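Local coordinates for cell division control protein 4 (Saccharomyces cerevisiae, PDB 3V7D) that recognises phosphorylated target proteins, such as the CDK inhibitor SIC1, as the substrate-binding subunit of an SCF E3 ubiquitin ligase, at residues 310-322 / 351-363. The protein carries 1 engineered substitution. Residues are numbered along the deposited sequence; the frame is centred on the assembly and turned at random.
Sequences TDRIYSTIYDHER and HTALVGLLRLSDK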
loop_
_atom_site.group_PDB
_atom_site.type_symbol
_atom_site.label_atom_id
_atom_site.label_comp_id
_atom_site.label_asym_id
_atom_site.label_seq_id
_atom_site.Cartn_x
_atom_site.Cartn_y
_atom_site.Cartn_z
ATOM N N THR B 310 18.290 -26.035 -0.229
ATOM C CA THR B 310 18.860 -27.257 0.325
ATOM C C THR B 310 18.012 -27.812 1.469
ATOM O O THR B 310 18.401 -28.774 2.133
ATOM C CB THR B 310 20.297 -27.031 0.814
ATOM O OG1 THR B 310 20.327 -25.889 1.678
ATOM C CG2 THR B 310 21.233 -26.785 -0.369
ATOM N N ASP B 311 16.852 -27.204 1.694
ATOM C CA ASP B 311 15.939 -27.687 2.725
ATOM C C ASP B 311 14.494 -27.256 2.462
ATOM O O ASP B 311 14.211 -26.573 1.477
ATOM C CB ASP B 311 16.405 -27.241 4.112
ATOM C CG ASP B 311 16.135 -28.285 5.176
ATOM O OD1 ASP B 311 15.210 -29.098 4.981
ATOM O OD2 ASP B 311 16.844 -28.299 6.203
ATOM N N ARG B 312 13.590 -27.675 3.346
ATOM C CA ARG B 312 12.150 -27.452 3.199
ATOM C C ARG B 312 11.759 -26.028 2.800
ATOM O O ARG B 312 12.324 -25.057 3.298
ATOM C CB ARG B 312 11.436 -27.786 4.506
ATOM C CG ARG B 312 11.535 -29.227 4.950
ATOM C CD ARG B 312 10.823 -29.400 6.282
ATOM N NE ARG B 312 10.518 -30.797 6.570
ATOM C CZ ARG B 312 9.809 -31.201 7.617
ATOM N NH1 ARG B 312 9.325 -30.313 8.479
ATOM N NH2 ARG B 312 9.579 -32.494 7.803
ATOM N N ILE B 313 10.783 -25.919 1.905
ATOM C CA ILE B 313 10.180 -24.636 1.594
ATOM C C ILE B 313 8.981 -24.444 2.516
ATOM O O ILE B 313 8.107 -25.307 2.593
ATOM C CB ILE B 313 9.685 -24.562 0.140
ATOM C CG1 ILE B 313 10.729 -25.123 -0.831
ATOM C CG2 ILE B 313 9.299 -23.129 -0.208
ATOM C CD1 ILE B 313 11.988 -24.300 -0.928
ATOM N N TYR B 314 8.940 -23.318 3.215
ATOM C CA TYR B 314 7.876 -23.070 4.178
ATOM C C TYR B 314 6.898 -21.997 3.715
ATOM O O TYR B 314 5.751 -21.962 4.151
ATOM C CB TYR B 314 8.460 -22.710 5.544
ATOM C CG TYR B 314 8.689 -23.912 6.427
ATOM C CD1 TYR B 314 9.867 -24.641 6.353
ATOM C CD2 TYR B 314 7.715 -24.330 7.324
ATOM C CE1 TYR B 314 10.074 -25.747 7.158
ATOM C CE2 TYR B 314 7.912 -25.430 8.132
ATOM C CZ TYR B 314 9.091 -26.137 8.046
ATOM O OH TYR B 314 9.284 -27.239 8.853
ATOM N N SER B 315 7.351 -21.130 2.817
ATOM C CA SER B 315 6.528 -20.019 2.376
ATOM C C SER B 315 6.904 -19.560 0.977
ATOM O O SER B 315 8.086 -19.471 0.638
ATOM C CB SER B 315 6.671 -18.850 3.352
ATOM O OG SER B 315 5.866 -17.761 2.954
ATOM N N THR B 316 5.895 -19.261 0.168
ATOM C CA THR B 316 6.145 -18.650 -1.129
ATOM C C THR B 316 5.133 -17.561 -1.473
ATOM O O THR B 316 3.967 -17.606 -1.066
ATOM C CB THR B 316 6.186 -19.688 -2.266
ATOM O OG1 THR B 316 6.750 -19.086 -3.438
ATOM C CG2 THR B 316 4.786 -20.210 -2.584
ATOM N N ILE B 317 5.596 -16.571 -2.222
ATOM C CA ILE B 317 4.720 -15.538 -2.744
ATOM C C ILE B 317 4.905 -15.434 -4.247
ATOM O O ILE B 317 6.032 -15.377 -4.738
ATOM C CB ILE B 317 5.010 -14.172 -2.104
ATOM C CG1 ILE B 317 4.598 -14.180 -0.628
ATOM C CG2 ILE B 317 4.280 -13.062 -2.855
ATOM C CD1 ILE B 317 4.774 -12.846 0.054
ATOM N N TYR B 318 3.799 -15.433 -4.980
ATOM C CA TYR B 318 3.853 -15.135 -6.400
ATOM C C TYR B 318 3.695 -13.631 -6.601
ATOM O O TYR B 318 2.600 -13.090 -6.465
ATOM C CB TYR B 318 2.770 -15.905 -7.164
ATOM C CG TYR B 318 2.650 -15.523 -8.623
ATOM C CD1 TYR B 318 3.780 -15.274 -9.394
ATOM C CD2 TYR B 318 1.405 -15.430 -9.239
ATOM C CE1 TYR B 318 3.675 -14.928 -10.731
ATOM C CE2 TYR B 318 1.290 -15.089 -10.580
ATOM C CZ TYR B 318 2.430 -14.838 -11.318
ATOM O OH TYR B 318 2.331 -14.496 -12.648
ATOM N N ASP B 319 4.802 -12.961 -6.903
ATOM C CA ASP B 319 4.773 -11.547 -7.242
ATOM C C ASP B 319 4.321 -11.420 -8.690
ATOM O O ASP B 319 5.143 -11.447 -9.602
ATOM C CB ASP B 319 6.167 -10.935 -7.070
ATOM C CG ASP B 319 6.172 -9.419 -7.223
ATOM O OD1 ASP B 319 5.149 -8.844 -7.657
ATOM O OD2 ASP B 319 7.214 -8.800 -6.916
ATOM N N HIS B 320 3.013 -11.289 -8.899
ATOM C CA HIS B 320 2.455 -11.248 -10.249
ATOM C C HIS B 320 2.690 -9.902 -10.932
ATOM O O HIS B 320 2.749 -9.824 -12.157
ATOM C CB HIS B 320 0.960 -11.574 -10.232
ATOM C CG HIS B 320 0.150 -10.633 -9.398
ATOM N ND1 HIS B 320 0.009 -10.781 -8.035
ATOM C CD2 HIS B 320 -0.558 -9.528 -9.732
ATOM C CE1 HIS B 320 -0.751 -9.809 -7.565
ATOM N NE2 HIS B 320 -1.110 -9.036 -8.574
ATOM N N GLU B 321 2.821 -8.844 -10.140
ATOM C CA GLU B 321 3.087 -7.526 -10.702
ATOM C C GLU B 321 4.425 -7.505 -11.442
ATOM O O GLU B 321 4.535 -6.936 -12.524
ATOM C CB GLU B 321 3.067 -6.453 -9.612
ATOM C CG GLU B 321 3.279 -5.046 -10.149
ATOM C CD GLU B 321 3.495 -4.022 -9.054
ATOM O OE1 GLU B 321 2.985 -4.227 -7.931
ATOM O OE2 GLU B 321 4.184 -3.013 -9.318
ATOM N N ARG B 322 5.435 -8.141 -10.858
ATOM C CA ARG B 322 6.768 -8.145 -11.447
ATOM C C ARG B 322 7.078 -9.458 -12.152
ATOM O O ARG B 322 8.147 -9.609 -12.746
ATOM C CB ARG B 322 7.821 -7.873 -10.373
ATOM C CG ARG B 322 7.585 -6.591 -9.606
ATOM C CD ARG B 322 8.660 -6.362 -8.558
ATOM N NE ARG B 322 8.437 -5.112 -7.843
ATOM C CZ ARG B 322 7.586 -4.974 -6.832
ATOM N NH1 ARG B 322 6.872 -6.014 -6.414
ATOM N NH2 ARG B 322 7.444 -3.795 -6.241
ATOM N N HIS B 351 18.936 -14.148 7.582
ATOM C CA HIS B 351 18.407 -14.904 8.709
ATOM C C HIS B 351 19.339 -16.070 8.995
ATOM O O HIS B 351 19.980 -16.592 8.085
ATOM C CB HIS B 351 17.013 -15.451 8.388
ATOM C CG HIS B 351 16.006 -14.396 8.051
ATOM N ND1 HIS B 351 15.408 -13.603 9.007
ATOM C CD2 HIS B 351 15.477 -14.015 6.863
ATOM C CE1 HIS B 351 14.558 -12.777 8.425
ATOM N NE2 HIS B 351 14.582 -13.005 7.123
ATOM N N THR B 352 19.407 -16.487 10.255
ATOM C CA THR B 352 20.242 -17.624 10.633
ATOM C C THR B 352 19.388 -18.784 11.123
ATOM O O THR B 352 19.875 -19.687 11.800
ATOM C CB THR B 352 21.268 -17.247 11.717
ATOM O OG1 THR B 352 20.587 -16.959 12.944
ATOM C CG2 THR B 352 22.078 -16.025 11.289
ATOM N N ALA B 353 18.108 -18.760 10.773
ATOM C CA ALA B 353 17.199 -19.829 11.158
ATOM C C ALA B 353 16.148 -20.043 10.075
ATOM O O ALA B 353 16.150 -19.347 9.059
ATOM C CB ALA B 353 16.537 -19.501 12.486
ATOM N N LEU B 354 15.259 -21.009 10.302
ATOM C CA LEU B 354 14.137 -21.284 9.405
ATOM C C LEU B 354 13.390 -20.002 9.033
ATOM O O LEU B 354 12.903 -19.287 9.907
ATOM C CB LEU B 354 13.174 -22.256 10.091
ATOM C CG LEU B 354 12.074 -22.987 9.314
ATOM C CD1 LEU B 354 11.582 -24.171 10.132
ATOM C CD2 LEU B 354 10.907 -22.087 8.966
ATOM N N VAL B 355 13.303 -19.708 7.739
ATOM C CA VAL B 355 12.466 -18.601 7.283
ATOM C C VAL B 355 11.111 -19.146 6.838
ATOM O O VAL B 355 11.007 -19.775 5.787
ATOM C CB VAL B 355 13.108 -17.815 6.119
ATOM C CG1 VAL B 355 12.309 -16.543 5.842
ATOM C CG2 VAL B 355 14.564 -17.472 6.433
ATOM N N GLY B 356 10.077 -18.905 7.640
ATOM C CA GLY B 356 8.767 -19.473 7.371
ATOM C C GLY B 356 7.660 -18.478 7.076
ATOM O O GLY B 356 6.526 -18.874 6.819
ATOM N N LEU B 357 7.977 -17.188 7.098
ATOM C CA LEU B 357 6.952 -16.165 6.900
ATOM C C LEU B 357 7.384 -15.098 5.898
ATOM O O LEU B 357 8.470 -14.523 6.015
ATOM C CB LEU B 357 6.590 -15.511 8.239
ATOM C CG LEU B 357 6.024 -16.432 9.323
ATOM C CD1 LEU B 357 6.050 -15.762 10.692
ATOM C CD2 LEU B 357 4.613 -16.852 8.955
ATOM N N LEU B 358 6.523 -14.835 4.921
ATOM C CA LEU B 358 6.791 -13.834 3.891
ATOM C C LEU B 358 5.571 -12.965 3.672
ATOM O O LEU B 358 4.444 -13.461 3.664
ATOM C CB LEU B 358 7.136 -14.497 2.557
ATOM C CG LEU B 358 8.420 -15.302 2.423
ATOM C CD1 LEU B 358 8.486 -15.931 1.031
ATOM C CD2 LEU B 358 9.628 -14.418 2.692
ATOM N N ARG B 359 5.799 -11.669 3.483
ATOM C CA ARG B 359 4.735 -10.755 3.086
ATOM C C ARG B 359 5.276 -9.777 2.056
ATOM O O ARG B 359 6.456 -9.428 2.083
ATOM C CB ARG B 359 4.188 -9.988 4.290
ATOM C CG ARG B 359 3.454 -10.845 5.303
ATOM C CD ARG B 359 1.987 -10.940 5.001
ATOM N NE ARG B 359 1.279 -11.698 6.026
ATOM C CZ ARG B 359 0.035 -12.139 5.889
ATOM N NH1 ARG B 359 -0.632 -11.892 4.767
ATOM N NH2 ARG B 359 -0.539 -12.827 6.867
ATOM N N LEU B 360 4.413 -9.345 1.146
ATOM C CA LEU B 360 4.799 -8.379 0.132
ATOM C C LEU B 360 3.842 -7.198 0.155
ATOM O O LEU B 360 2.646 -7.359 -0.080
ATOM C CB LEU B 360 4.805 -9.030 -1.251
ATOM C CG LEU B 360 5.280 -8.190 -2.439
ATOM C CD1 LEU B 360 6.710 -7.706 -2.228
ATOM C CD2 LEU B 360 5.163 -8.987 -3.738
ATOM N N SER B 361 4.366 -6.020 0.477
ATOM C CA SER B 361 3.606 -4.785 0.330
ATOM C C SER B 361 4.093 -4.106 -0.939
ATOM O O SER B 361 5.002 -4.610 -1.596
ATOM C CB SER B 361 3.808 -3.862 1.530
ATOM O OG SER B 361 5.100 -3.279 1.514
ATOM N N ASP B 362 3.501 -2.969 -1.281
ATOM C CA ASP B 362 3.876 -2.253 -2.498
ATOM C C ASP B 362 5.374 -1.957 -2.583
ATOM O O ASP B 362 5.956 -2.028 -3.663
ATOM C CB ASP B 362 3.079 -0.949 -2.639
ATOM C CG ASP B 362 1.638 -1.182 -3.051
ATOM O OD1 ASP B 362 1.380 -2.154 -3.793
ATOM O OD2 ASP B 362 0.763 -0.390 -2.633
ATOM N N LYS B 363 6.005 -1.642 -1.454
ATOM C CA LYS B 363 7.421 -1.282 -1.481
ATOM C C LYS B 363 8.358 -2.230 -0.723
ATOM O O LYS B 363 9.574 -2.186 -0.916
ATOM C CB LYS B 363 7.623 0.166 -1.014
ATOM C CG LYS B 363 7.393 0.393 0.454
ATOM C CD LYS B 363 7.417 1.884 0.797
ATOM C CE LYS B 363 8.813 2.483 0.664
ATOM N NZ LYS B 363 8.901 3.855 1.242
HETATM O O HOH W 1 4.905 -5.238 -4.228
#
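Two innermost strands of adjacent WD40 propeller blades, 313-319 of WD repeat 5 and 355-360 of WD repeat 6, run nearly parallel (12°) with axes 5.4 Å apart, Y314 packing on L354 at one end and R322 reaching D362 at the other. L354 lies across the tyrosine at about a right angle: its CD2 sits 4.0 Å from the Y314 ring centroid, a CH-pi contact over one face, while CD1 touches Y314 CE1 at 3.7 Å. R312 NH1 donates to Y314 OH in the guanidinium plane. Next along, Y314 CB rests on G356 CA at 3.7 Å. S315 turns its OG anti to the backbone N (chi1 -179°), which brings OG to within 3.5 Å of L358 CB. I317 CD1 then wedges between L358 and L360, 3.8 Å from L358 CB. L360 CD2 packs against the carboxylate of D319, nearest its CG, and D319 OD2 takes a salt bridge from R322 NH1 at 2.9 Å on its syn side. The same NH1 donates to a water bound to S361 O, while R322 NH2 makes a weak bond to D362 O (3.5 Å). The bound peptide packs against Y314, L354 and L357. Across the strands the contact is thus mainly apolar, with the arginine, held by D319, adding a weak direct bond and a water bridge to the neighbouring blade's backbone.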